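Local structure of putative uncharacterized protein (Mycobacterium avium, 2Z6V) at residues P264-R273 with E329-H337; A278-R287 with Q301-M312. The protein is of unknown function but is identified as a sulfotransferase, so it probably transfers a sulfuryl group to an acceptor not yet known. All blocks are in the same frame, centred on the assembly; numbering follows the deposited sequence.

Contact 1 (P264-R273 with E329-H337); sequences PDARLIWAHR and ERFFHMYYH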
loop_
_atom_site.group_PDB
_atom_site.type_symbol
_atom_site.label_atom_id
_atom_site.label_comp_id
_atom_site.label_asym_id
_atom_site.label_seq_id
_atom_site.Cartn_x
_atom_site.Cartn_y
_atom_site.Cartn_z
ATOM N N PRO A 264 -13.873 -2.473 -13.052
ATOM C CA PRO A 264 -14.992 -1.554 -13.297
ATOM C C PRO A 264 -16.124 -1.604 -12.264
ATOM O O PRO A 264 -16.808 -0.601 -12.046
ATOM C CB PRO A 264 -15.460 -1.952 -14.698
ATOM C CG PRO A 264 -15.113 -3.408 -14.762
ATOM C CD PRO A 264 -13.735 -3.438 -14.157
ATOM N N ASP A 265 -16.304 -2.757 -11.622
ATOM C CA ASP A 265 -17.366 -2.937 -10.624
ATOM C C ASP A 265 -16.944 -2.658 -9.175
ATOM O O ASP A 265 -17.713 -2.901 -8.232
ATOM C CB ASP A 265 -17.916 -4.365 -10.720
ATOM C CG ASP A 265 -16.856 -5.436 -10.413
ATOM O OD1 ASP A 265 -15.629 -5.165 -10.516
ATOM O OD2 ASP A 265 -17.265 -6.570 -10.081
ATOM N N ALA A 266 -15.730 -2.148 -9.004
ATOM C CA ALA A 266 -15.189 -1.858 -7.682
ATOM C C ALA A 266 -16.035 -0.950 -6.796
ATOM O O ALA A 266 -16.521 0.093 -7.225
ATOM C CB ALA A 266 -13.800 -1.265 -7.821
ATOM N N ARG A 267 -16.205 -1.362 -5.549
ATOM C CA ARG A 267 -16.938 -0.569 -4.578
ATOM C C ARG A 267 -15.862 0.236 -3.848
ATOM O O ARG A 267 -15.112 -0.287 -3.027
ATOM C CB ARG A 267 -17.718 -1.490 -3.646
ATOM C CG ARG A 267 -18.802 -2.217 -4.399
ATOM C CD ARG A 267 -19.628 -3.108 -3.516
ATOM N NE ARG A 267 -18.895 -4.296 -3.092
ATOM C CZ ARG A 267 -19.468 -5.342 -2.508
ATOM N NH1 ARG A 267 -20.779 -5.335 -2.284
ATOM N NH2 ARG A 267 -18.735 -6.393 -2.151
ATOM N N LEU A 268 -15.794 1.518 -4.185
ATOM C CA LEU A 268 -14.788 2.424 -3.663
ATOM C C LEU A 268 -15.063 3.115 -2.331
ATOM O O LEU A 268 -15.990 3.920 -2.203
ATOM C CB LEU A 268 -14.497 3.480 -4.729
ATOM C CG LEU A 268 -14.222 2.945 -6.144
ATOM C CD1 LEU A 268 -14.198 4.109 -7.130
ATOM C CD2 LEU A 268 -12.903 2.182 -6.180
ATOM N N ILE A 269 -14.239 2.795 -1.339
ATOM C CA ILE A 269 -14.354 3.415 -0.028
ATOM C C ILE A 269 -13.279 4.486 0.015
ATOM O O ILE A 269 -12.098 4.175 0.026
ATOM C CB ILE A 269 -14.079 2.417 1.115
ATOM C CG1 ILE A 269 -15.109 1.287 1.093
ATOM C CG2 ILE A 269 -14.120 3.139 2.453
ATOM C CD1 ILE A 269 -14.863 0.243 2.138
ATOM N N TRP A 270 -13.692 5.744 0.010
ATOM C CA TRP A 270 -12.758 6.861 0.057
ATOM C C TRP A 270 -12.528 7.211 1.533
ATOM O O TRP A 270 -13.472 7.547 2.255
ATOM C CB TRP A 270 -13.362 8.056 -0.688
ATOM C CG TRP A 270 -12.409 9.172 -1.000
ATOM C CD1 TRP A 270 -11.276 9.505 -0.316
ATOM C CD2 TRP A 270 -12.548 10.149 -2.043
ATOM N NE1 TRP A 270 -10.702 10.631 -0.865
ATOM C CE2 TRP A 270 -11.463 11.047 -1.925
ATOM C CE3 TRP A 270 -13.489 10.354 -3.064
ATOM C CZ2 TRP A 270 -11.289 12.137 -2.791
ATOM C CZ3 TRP A 270 -13.317 11.441 -3.929
ATOM C CH2 TRP A 270 -12.223 12.317 -3.784
ATOM N N ALA A 271 -11.278 7.110 1.983
ATOM C CA ALA A 271 -10.928 7.411 3.379
ATOM C C ALA A 271 -10.511 8.873 3.522
ATOM O O ALA A 271 -9.653 9.349 2.788
ATOM C CB ALA A 271 -9.799 6.500 3.842
ATOM N N HIS A 272 -11.117 9.570 4.478
ATOM C CA HIS A 272 -10.828 10.985 4.694
ATOM C C HIS A 272 -10.223 11.323 6.048
ATOM O O HIS A 272 -10.402 10.604 7.035
ATOM C CB HIS A 272 -12.105 11.813 4.525
ATOM C CG HIS A 272 -12.755 11.660 3.187
ATOM N ND1 HIS A 272 -12.211 12.180 2.033
ATOM C CD2 HIS A 272 -13.889 11.019 2.816
ATOM C CE1 HIS A 272 -12.982 11.866 1.007
ATOM N NE2 HIS A 272 -14.005 11.160 1.455
ATOM N N ARG A 273 -9.519 12.447 6.081
ATOM C CA ARG A 273 -8.896 12.946 7.296
ATOM C C ARG A 273 -8.322 14.325 7.009
ATOM O O ARG A 273 -8.105 14.684 5.847
ATOM C CB ARG A 273 -7.775 12.013 7.766
ATOM C CG ARG A 273 -7.112 12.489 9.053
ATOM C CD ARG A 273 -6.160 11.463 9.649
ATOM N NE ARG A 273 -5.629 11.916 10.932
ATOM C CZ ARG A 273 -4.783 11.222 11.691
ATOM N NH1 ARG A 273 -4.356 10.026 11.302
ATOM N NH2 ARG A 273 -4.367 11.724 12.847
ATOM N N GLU A 329 -22.213 8.412 -5.707
ATOM C CA GLU A 329 -22.759 7.133 -5.270
ATOM C C GLU A 329 -21.816 5.930 -5.463
ATOM O O GLU A 329 -22.030 4.870 -4.880
ATOM C CB GLU A 329 -24.104 6.880 -5.971
ATOM C CG GLU A 329 -24.002 6.545 -7.451
ATOM C CD GLU A 329 -25.352 6.573 -8.162
ATOM O OE1 GLU A 329 -26.404 6.457 -7.484
ATOM O OE2 GLU A 329 -25.360 6.702 -9.405
ATOM N N ARG A 330 -20.779 6.088 -6.277
ATOM C CA ARG A 330 -19.831 5.001 -6.504
ATOM C C ARG A 330 -18.837 4.896 -5.342
ATOM O O ARG A 330 -18.014 3.978 -5.291
ATOM C CB ARG A 330 -19.059 5.226 -7.813
ATOM C CG ARG A 330 -19.860 4.984 -9.094
ATOM C CD ARG A 330 -20.344 3.540 -9.196
ATOM N NE ARG A 330 -19.258 2.564 -9.101
ATOM C CZ ARG A 330 -18.311 2.377 -10.023
ATOM N NH1 ARG A 330 -18.298 3.105 -11.136
ATOM N NH2 ARG A 330 -17.374 1.448 -9.834
ATOM N N PHE A 331 -18.929 5.841 -4.412
ATOM C CA PHE A 331 -18.029 5.886 -3.266
ATOM C C PHE A 331 -18.745 5.826 -1.920
ATOM O O PHE A 331 -19.937 6.127 -1.810
ATOM C CB PHE A 331 -17.223 7.188 -3.269
ATOM C CG PHE A 331 -16.404 7.408 -4.499
ATOM C CD1 PHE A 331 -15.052 7.096 -4.512
ATOM C CD2 PHE A 331 -16.978 7.959 -5.639
ATOM C CE1 PHE A 331 -14.276 7.331 -5.647
ATOM C CE2 PHE A 331 -16.216 8.199 -6.779
ATOM C CZ PHE A 331 -14.860 7.885 -6.784
ATOM N N PHE A 332 -17.994 5.424 -0.899
ATOM C CA PHE A 332 -18.498 5.419 0.462
ATOM C C PHE A 332 -17.481 6.309 1.155
ATOM O O PHE A 332 -16.281 6.135 0.960
ATOM C CB PHE A 332 -18.464 4.041 1.125
ATOM C CG PHE A 332 -18.944 4.078 2.547
ATOM C CD1 PHE A 332 -20.301 3.969 2.838
ATOM C CD2 PHE A 332 -18.059 4.374 3.583
ATOM C CE1 PHE A 332 -20.771 4.165 4.136
ATOM C CE2 PHE A 332 -18.518 4.574 4.888
ATOM C CZ PHE A 332 -19.877 4.471 5.164
ATOM N N HIS A 333 -17.933 7.264 1.953
ATOM C CA HIS A 333 -16.967 8.134 2.601
ATOM C C HIS A 333 -16.721 7.813 4.053
ATOM O O HIS A 333 -17.590 7.952 4.908
ATOM C CB HIS A 333 -17.364 9.596 2.413
ATOM C CG HIS A 333 -17.357 10.014 0.980
ATOM N ND1 HIS A 333 -18.508 10.330 0.290
ATOM C CD2 HIS A 333 -16.350 10.065 0.078
ATOM C CE1 HIS A 333 -18.209 10.553 -0.977
ATOM N NE2 HIS A 333 -16.906 10.397 -1.132
ATOM N N MET A 334 -15.503 7.371 4.313
ATOM C CA MET A 334 -15.090 7.005 5.649
ATOM C C MET A 334 -14.218 8.117 6.225
ATOM O O MET A 334 -13.118 8.377 5.740
ATOM C CB MET A 334 -14.326 5.689 5.582
ATOM C CG MET A 334 -13.865 5.162 6.906
ATOM S SD MET A 334 -13.003 3.632 6.605
ATOM C CE MET A 334 -11.413 4.249 5.992
ATOM N N TYR A 335 -14.730 8.776 7.257
ATOM C CA TYR A 335 -14.024 9.871 7.902
ATOM C C TYR A 335 -13.258 9.393 9.122
ATOM O O TYR A 335 -13.758 8.594 9.914
ATOM C CB TYR A 335 -15.016 10.958 8.319
ATOM C CG TYR A 335 -15.704 11.631 7.151
ATOM C CD1 TYR A 335 -15.138 12.745 6.529
ATOM C CD2 TYR A 335 -16.908 11.135 6.650
ATOM C CE1 TYR A 335 -15.761 13.355 5.433
ATOM C CE2 TYR A 335 -17.536 11.732 5.556
ATOM C CZ TYR A 335 -16.961 12.841 4.953
ATOM O OH TYR A 335 -17.591 13.435 3.882
ATOM N N TYR A 336 -12.036 9.889 9.264
ATOM C CA TYR A 336 -11.193 9.538 10.398
ATOM C C TYR A 336 -11.908 9.829 11.717
ATOM O O TYR A 336 -11.913 9.000 12.634
ATOM C CB TYR A 336 -9.892 10.338 10.341
ATOM C CG TYR A 336 -9.005 10.139 11.541
ATOM C CD1 TYR A 336 -8.431 8.898 11.807
ATOM C CD2 TYR A 336 -8.745 11.190 12.421
ATOM C CE1 TYR A 336 -7.616 8.706 12.924
ATOM C CE2 TYR A 336 -7.933 11.007 13.540
ATOM C CZ TYR A 336 -7.371 9.764 13.782
ATOM O OH TYR A 336 -6.555 9.579 14.874
ATOM N N HIS A 337 -12.520 11.006 11.810
ATOM C CA HIS A 337 -13.204 11.378 13.030
ATOM C C HIS A 337 -14.374 10.464 13.367
ATOM O O HIS A 337 -14.701 10.289 14.533
ATOM C CB HIS A 337 -13.653 12.848 12.986
ATOM C CG HIS A 337 -14.664 13.163 11.924
ATOM N ND1 HIS A 337 -14.317 13.662 10.686
ATOM C CD2 HIS A 337 -16.017 13.093 11.934
ATOM C CE1 HIS A 337 -15.410 13.890 9.983
ATOM N NE2 HIS A 337 -16.455 13.554 10.717
HETATM O O HOH W 1 -16.850 2.349 -13.553
#

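Contact 2 (A278-R287 with Q301-M312); sequences ATGSLCNLWR and QTEMGRLAMWQM. With PLM (palmitic acid), chain C.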
loop_
_atom_site.group_PDB
_atom_site.type_symbol
_atom_site.label_atom_id
_atom_site.label_comp_id
_atom_site.label_asym_id
_atom_site.label_seq_id
_atom_site.Cartn_x
_atom_site.Cartn_y
_atom_site.Cartn_z
ATOM N N ALA A 278 -2.466 14.980 7.605
ATOM C CA ALA A 278 -1.980 13.885 6.787
ATOM C C ALA A 278 -0.714 14.237 6.011
ATOM O O ALA A 278 0.141 13.382 5.805
ATOM C CB ALA A 278 -3.070 13.434 5.828
ATOM N N THR A 279 -0.589 15.489 5.588
ATOM C CA THR A 279 0.578 15.919 4.824
ATOM C C THR A 279 1.854 15.914 5.656
ATOM O O THR A 279 2.901 15.438 5.214
ATOM C CB THR A 279 0.362 17.327 4.240
ATOM O OG1 THR A 279 -0.684 17.275 3.260
ATOM C CG2 THR A 279 1.638 17.847 3.589
ATOM N N GLY A 280 1.762 16.451 6.866
ATOM C CA GLY A 280 2.917 16.493 7.741
ATOM C C GLY A 280 3.273 15.095 8.202
ATOM O O GLY A 280 4.446 14.779 8.432
ATOM N N SER A 281 2.248 14.259 8.339
ATOM C CA SER A 281 2.437 12.882 8.760
ATOM C C SER A 281 3.149 12.126 7.643
ATOM O O SER A 281 3.946 11.225 7.911
ATOM C CB SER A 281 1.086 12.233 9.066
ATOM O OG SER A 281 1.250 10.900 9.517
ATOM N N LEU A 282 2.872 12.498 6.394
ATOM C CA LEU A 282 3.516 11.839 5.257
ATOM C C LEU A 282 5.010 12.118 5.284
ATOM O O LEU A 282 5.814 11.200 5.162
ATOM C CB LEU A 282 2.936 12.316 3.914
ATOM C CG LEU A 282 3.606 11.652 2.700
ATOM C CD1 LEU A 282 3.483 10.140 2.822
ATOM C CD2 LEU A 282 2.972 12.122 1.405
ATOM N N CYS A 283 5.367 13.387 5.449
ATOM C CA CYS A 283 6.766 13.805 5.502
ATOM C C CYS A 283 7.513 13.094 6.622
ATOM O O CYS A 283 8.694 12.754 6.493
ATOM C CB CYS A 283 6.867 15.313 5.740
ATOM S SG CYS A 283 6.287 16.334 4.386
ATOM N N ASN A 284 6.818 12.887 7.731
ATOM C CA ASN A 284 7.415 12.230 8.871
ATOM C C ASN A 284 7.605 10.748 8.567
ATOM O O ASN A 284 8.625 10.153 8.929
ATOM C CB ASN A 284 6.525 12.430 10.103
ATOM C CG ASN A 284 7.121 11.822 11.356
ATOM O OD1 ASN A 284 8.272 12.098 11.706
ATOM N ND2 ASN A 284 6.337 10.991 12.043
ATOM N N LEU A 285 6.627 10.161 7.884
ATOM C CA LEU A 285 6.687 8.747 7.538
ATOM C C LEU A 285 7.944 8.433 6.742
ATOM O O LEU A 285 8.554 7.373 6.917
ATOM C CB LEU A 285 5.458 8.345 6.712
ATOM C CG LEU A 285 5.308 6.856 6.370
ATOM C CD1 LEU A 285 5.078 6.078 7.652
ATOM C CD2 LEU A 285 4.152 6.637 5.412
ATOM N N TRP A 286 8.326 9.365 5.872
ATOM C CA TRP A 286 9.491 9.188 5.012
ATOM C C TRP A 286 10.832 9.118 5.729
ATOM O O TRP A 286 11.816 8.624 5.174
ATOM C CB TRP A 286 9.561 10.306 3.974
ATOM C CG TRP A 286 8.494 10.272 2.940
ATOM C CD1 TRP A 286 7.735 9.199 2.567
ATOM C CD2 TRP A 286 8.110 11.349 2.084
ATOM N NE1 TRP A 286 6.904 9.543 1.531
ATOM C CE2 TRP A 286 7.114 10.858 1.214
ATOM C CE3 TRP A 286 8.513 12.687 1.965
ATOM C CZ2 TRP A 286 6.518 11.654 0.239
ATOM C CZ3 TRP A 286 7.917 13.479 0.992
ATOM C CH2 TRP A 286 6.932 12.959 0.143
ATOM N N ARG A 287 10.882 9.611 6.957
ATOM C CA ARG A 287 12.129 9.601 7.690
ATOM C C ARG A 287 12.707 8.205 7.893
ATOM O O ARG A 287 13.918 8.007 7.751
ATOM C CB ARG A 287 11.948 10.319 9.022
ATOM C CG ARG A 287 11.911 11.837 8.878
ATOM C CD ARG A 287 11.673 12.487 10.220
ATOM N NE ARG A 287 11.590 13.947 10.144
ATOM C CZ ARG A 287 12.616 14.756 9.891
ATOM N NH1 ARG A 287 13.831 14.263 9.679
ATOM N NH2 ARG A 287 12.420 16.067 9.859
ATOM N N GLN A 301 14.953 18.534 4.542
ATOM C CA GLN A 301 13.581 18.285 4.991
ATOM C C GLN A 301 12.590 19.358 4.568
ATOM O O GLN A 301 11.382 19.119 4.522
ATOM C CB GLN A 301 13.536 18.116 6.515
ATOM C CG GLN A 301 14.233 16.855 7.009
ATOM C CD GLN A 301 13.601 15.579 6.469
ATOM O OE1 GLN A 301 14.233 14.521 6.457
ATOM N NE2 GLN A 301 12.351 15.669 6.030
ATOM N N THR A 302 13.098 20.545 4.266
ATOM C CA THR A 302 12.234 21.631 3.836
ATOM C C THR A 302 11.794 21.332 2.411
ATOM O O THR A 302 10.691 21.691 2.002
ATOM C CB THR A 302 12.970 22.978 3.869
ATOM O OG1 THR A 302 13.429 23.236 5.203
ATOM C CG2 THR A 302 12.040 24.097 3.426
ATOM N N GLU A 303 12.655 20.659 1.658
ATOM C CA GLU A 303 12.324 20.315 0.286
ATOM C C GLU A 303 11.418 19.089 0.238
ATOM O O GLU A 303 10.769 18.819 -0.771
ATOM C CB GLU A 303 13.588 20.061 -0.534
ATOM C CG GLU A 303 13.292 19.743 -1.993
ATOM C CD GLU A 303 14.510 19.874 -2.885
ATOM O OE1 GLU A 303 15.067 20.993 -2.974
ATOM O OE2 GLU A 303 14.911 18.859 -3.500
ATOM N N MET A 304 11.376 18.346 1.336
ATOM C CA MET A 304 10.532 17.164 1.408
ATOM C C MET A 304 9.075 17.617 1.505
ATOM O O MET A 304 8.161 16.919 1.074
ATOM C CB MET A 304 10.905 16.328 2.632
ATOM C CG MET A 304 11.220 14.879 2.328
ATOM S SD MET A 304 12.776 14.654 1.464
ATOM C CE MET A 304 12.312 14.983 -0.221
ATOM N N GLY A 305 8.877 18.799 2.076
ATOM C CA GLY A 305 7.543 19.347 2.221
ATOM C C GLY A 305 6.869 19.639 0.893
ATOM O O GLY A 305 5.682 19.366 0.742
ATOM N N ARG A 306 7.604 20.195 -0.069
ATOM C CA ARG A 306 7.008 20.485 -1.366
ATOM C C ARG A 306 6.707 19.212 -2.145
ATOM O O ARG A 306 5.754 19.178 -2.927
ATOM C CB ARG A 306 7.889 21.418 -2.209
ATOM C CG ARG A 306 9.367 21.173 -2.092
ATOM C CD ARG A 306 9.918 21.840 -0.837
ATOM N NE ARG A 306 10.457 23.178 -1.087
ATOM C CZ ARG A 306 11.559 23.427 -1.793
ATOM N NH1 ARG A 306 12.253 22.429 -2.331
ATOM N NH2 ARG A 306 11.975 24.677 -1.953
ATOM N N LEU A 307 7.510 18.169 -1.940
ATOM C CA LEU A 307 7.263 16.907 -2.630
ATOM C C LEU A 307 5.990 16.291 -2.043
ATOM O O LEU A 307 5.121 15.819 -2.778
ATOM C CB LEU A 307 8.449 15.940 -2.472
ATOM C CG LEU A 307 8.240 14.477 -2.932
ATOM C CD1 LEU A 307 7.704 14.411 -4.366
ATOM C CD2 LEU A 307 9.567 13.713 -2.823
ATOM N N ALA A 308 5.875 16.314 -0.718
ATOM C CA ALA A 308 4.695 15.764 -0.065
ATOM C C ALA A 308 3.464 16.518 -0.556
ATOM O O ALA A 308 2.419 15.922 -0.800
ATOM C CB ALA A 308 4.819 15.890 1.452
ATOM N N MET A 309 3.597 17.833 -0.701
ATOM C CA MET A 309 2.497 18.671 -1.167
ATOM C C MET A 309 2.099 18.291 -2.587
ATOM O O MET A 309 0.920 18.182 -2.904
ATOM C CB MET A 309 2.911 20.141 -1.132
ATOM C CG MET A 309 1.875 21.087 -1.698
ATOM S SD MET A 309 2.520 22.760 -1.856
ATOM C CE MET A 309 2.538 23.279 -0.156
ATOM N N TRP A 310 3.102 18.098 -3.434
ATOM C CA TRP A 310 2.902 17.723 -4.826
ATOM C C TRP A 310 2.196 16.365 -4.903
ATOM O O TRP A 310 1.253 16.183 -5.676
ATOM C CB TRP A 310 4.263 17.658 -5.518
ATOM C CG TRP A 310 4.243 17.158 -6.928
ATOM C CD1 TRP A 310 4.086 17.901 -8.062
ATOM C CD2 TRP A 310 4.430 15.804 -7.357
ATOM N NE1 TRP A 310 4.172 17.093 -9.175
ATOM C CE2 TRP A 310 4.380 15.800 -8.769
ATOM C CE3 TRP A 310 4.639 14.592 -6.685
ATOM C CZ2 TRP A 310 4.531 14.632 -9.521
ATOM C CZ3 TRP A 310 4.791 13.429 -7.433
ATOM C CH2 TRP A 310 4.736 13.460 -8.838
ATOM N N GLN A 311 2.653 15.416 -4.093
ATOM C CA GLN A 311 2.063 14.089 -4.076
ATOM C C GLN A 311 0.627 14.107 -3.562
ATOM O O GLN A 311 -0.248 13.428 -4.110
ATOM C CB GLN A 311 2.906 13.144 -3.221
ATOM C CG GLN A 311 4.093 12.566 -3.952
ATOM C CD GLN A 311 4.819 11.525 -3.124
ATOM O OE1 GLN A 311 4.198 10.781 -2.379
ATOM N NE2 GLN A 311 6.131 11.460 -3.266
ATOM N N MET A 312 0.381 14.874 -2.507
ATOM C CA MET A 312 -0.962 14.959 -1.959
ATOM C C MET A 312 -1.945 15.523 -2.979
ATOM O O MET A 312 -3.087 15.072 -3.046
ATOM C CB MET A 312 -0.978 15.814 -0.687
ATOM C CG MET A 312 -0.360 15.113 0.513
ATOM S SD MET A 312 -1.152 13.522 0.828
ATOM C CE MET A 312 -1.761 13.724 2.497
HETATM C C1 PLM C . 6.939 7.652 -1.400
HETATM O O1 PLM C . 7.307 8.673 -2.020
HETATM O O2 PLM C . 7.413 6.503 -1.533
HETATM C C2 PLM C . 5.807 7.811 -0.381
HETATM C C3 PLM C . 4.623 8.570 -0.983
HETATM C C4 PLM C . 3.424 8.630 -0.035
HETATM C C5 PLM C . 2.901 7.232 0.306
HETATM C C6 PLM C . 3.733 6.563 1.402
HETATM C C7 PLM C . 3.393 5.075 1.493
HETATM C C8 PLM C . 3.980 4.313 0.304
HETATM C C9 PLM C . 2.989 3.256 -0.185
HETATM C CA PLM C . 2.506 2.366 0.963
HETATM C CB PLM C . 1.193 1.664 0.609
HETATM C CC PLM C . 0.140 2.700 0.213
HETATM C CD PLM C . 0.343 3.159 -1.233
HETATM C CE PLM C . -0.310 4.516 -1.510
HETATM C CF PLM C . 0.376 5.608 -0.686
HETATM C CG PLM C . -0.148 7.000 -1.039
#

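Contact 1 (P264-R273 with E329-H337)
Pro264 O and Arg330 are joined by a water that accepts from Arg330 NH1 at 2.9 Å and donates weakly to the proline carbonyl. Folded at both of its middle torsions, the arginine side chain curls back to the turn that precedes strand 267-272, and NH2 gives a hydrogen bond of 3.1 Å to Ala266 O, in the carbonyl plane on a lone pair and at 154° at the hydrogen. From Leu268 onward strands 267-272 and 331-335 run parallel; after a weak first bond from Leu268 N to Arg330 O, the ladder continues with Phe332 N to Leu268 O at 2.8 Å. Leu268 lies alongside Phe331, its CD1 3.5 Å from CE1. On the opposite face of the sheet, Ile269 CG2 meets Met334 CB at 4.0 Å. Trp270 turns back to the Phe331 side, where CE3 sits 3.9 Å from Phe331 CD1; helix 301-326 and Phe406 pack on this indole. Small Ala271 accommodates the hooked end of Met334, whose CE comes to 3.5 Å from the alanine CB. His272 sets CD2 over a face of Tyr335, while its ND1 is hydrogen-bonded to Tyr402 OH. Arg273 leaves the strand fully extended, CG opposite the backbone N (chi1 -179°), which carries the guanidinium flat over Tyr336: planes 11° apart, CZ 3.8 Å from the ring centroid. Backbone bonds thus set the register of these neighbouring strands, Trp270, His272, Phe331, His333 and Tyr335 cluster on one face, and the cation-pi stack on Tyr336 holds Arg273 together with a salt bridge from its NE to Glu411, outside both segments.

Contact 2 (A278-R287 with Q301-M312)
Gln311 and Trp286 approach from opposite directions beside the head of a bound palmitic acid, and Gln311 NE2 donates to the carboxyl O1 of the lipid at 3.3 Å, 157° at the hydrogen. Several neighbouring lipid contacts are implausibly short, so the finer placing of the ligand is doubtful. Trp286 has its CG beside the backbone N (chi1 -69°), which folds the indole back over Leu282 O and turns the rim of its six-membered ring to helix 301-312. There CE3 touches Met304 CG at 3.5 Å, and CH2 rests 3.7 Å from Leu307 CG and 3.8 Å from Ala308 CB. The helix axes cross at 123° and come within 9.3 Å. Small residues suit this crossing: Cys283 points SG at Ala308 CB and lies against Gly305 CA, while Leu282 places CD2 beside the same alanine. Further along, the bent chain of Met312 brings CE to 3.6 Å from Ala278 CB and CG against Thr279, whose hydroxyl is hydrogen-bonded to Pro275 O within its own helix. At the other end the guanidinium of Arg287 crosses the Gln301 side chain, NH2 3.5 Å from Gln301 CG; Glu387 forms a salt bridge with this NH2, and Tyr388 OH a hydrogen bond with NE. Cohesion between the helices therefore comes mainly from apolar side chains, whereas the polar end of Gln311, with a weak bond to Asp205, is turned to the palmitic acid carboxyl group, as far as its doubtful placing allows.

How the contacts relate
Contact 2 is nested within the chain loop that contact 1 closes: strand 267-272 leads into helix 275-285, and helix 301-326 leads into strand 331-335. The chain from the first strand through these helices to the second is a beta-alpha-beta crossover between neighbouring strands of a parallel sheet ordered 2-3-1-4-5, as in P-loop nucleotide-binding folds. The two contact centres are 23 Å apart and their nearest atoms about 5 Å, without touching. Helix 392-405 spans both, giving Tyr402 to His272 and Phe399 to Thr279 and Met312. The palmitic acid met in contact 2 lies about 11 Å from the Ala271 side chain. A sulfate about 5 Å from that of Arg273 probably comes from the crystallisation liquor and marks no site by itself.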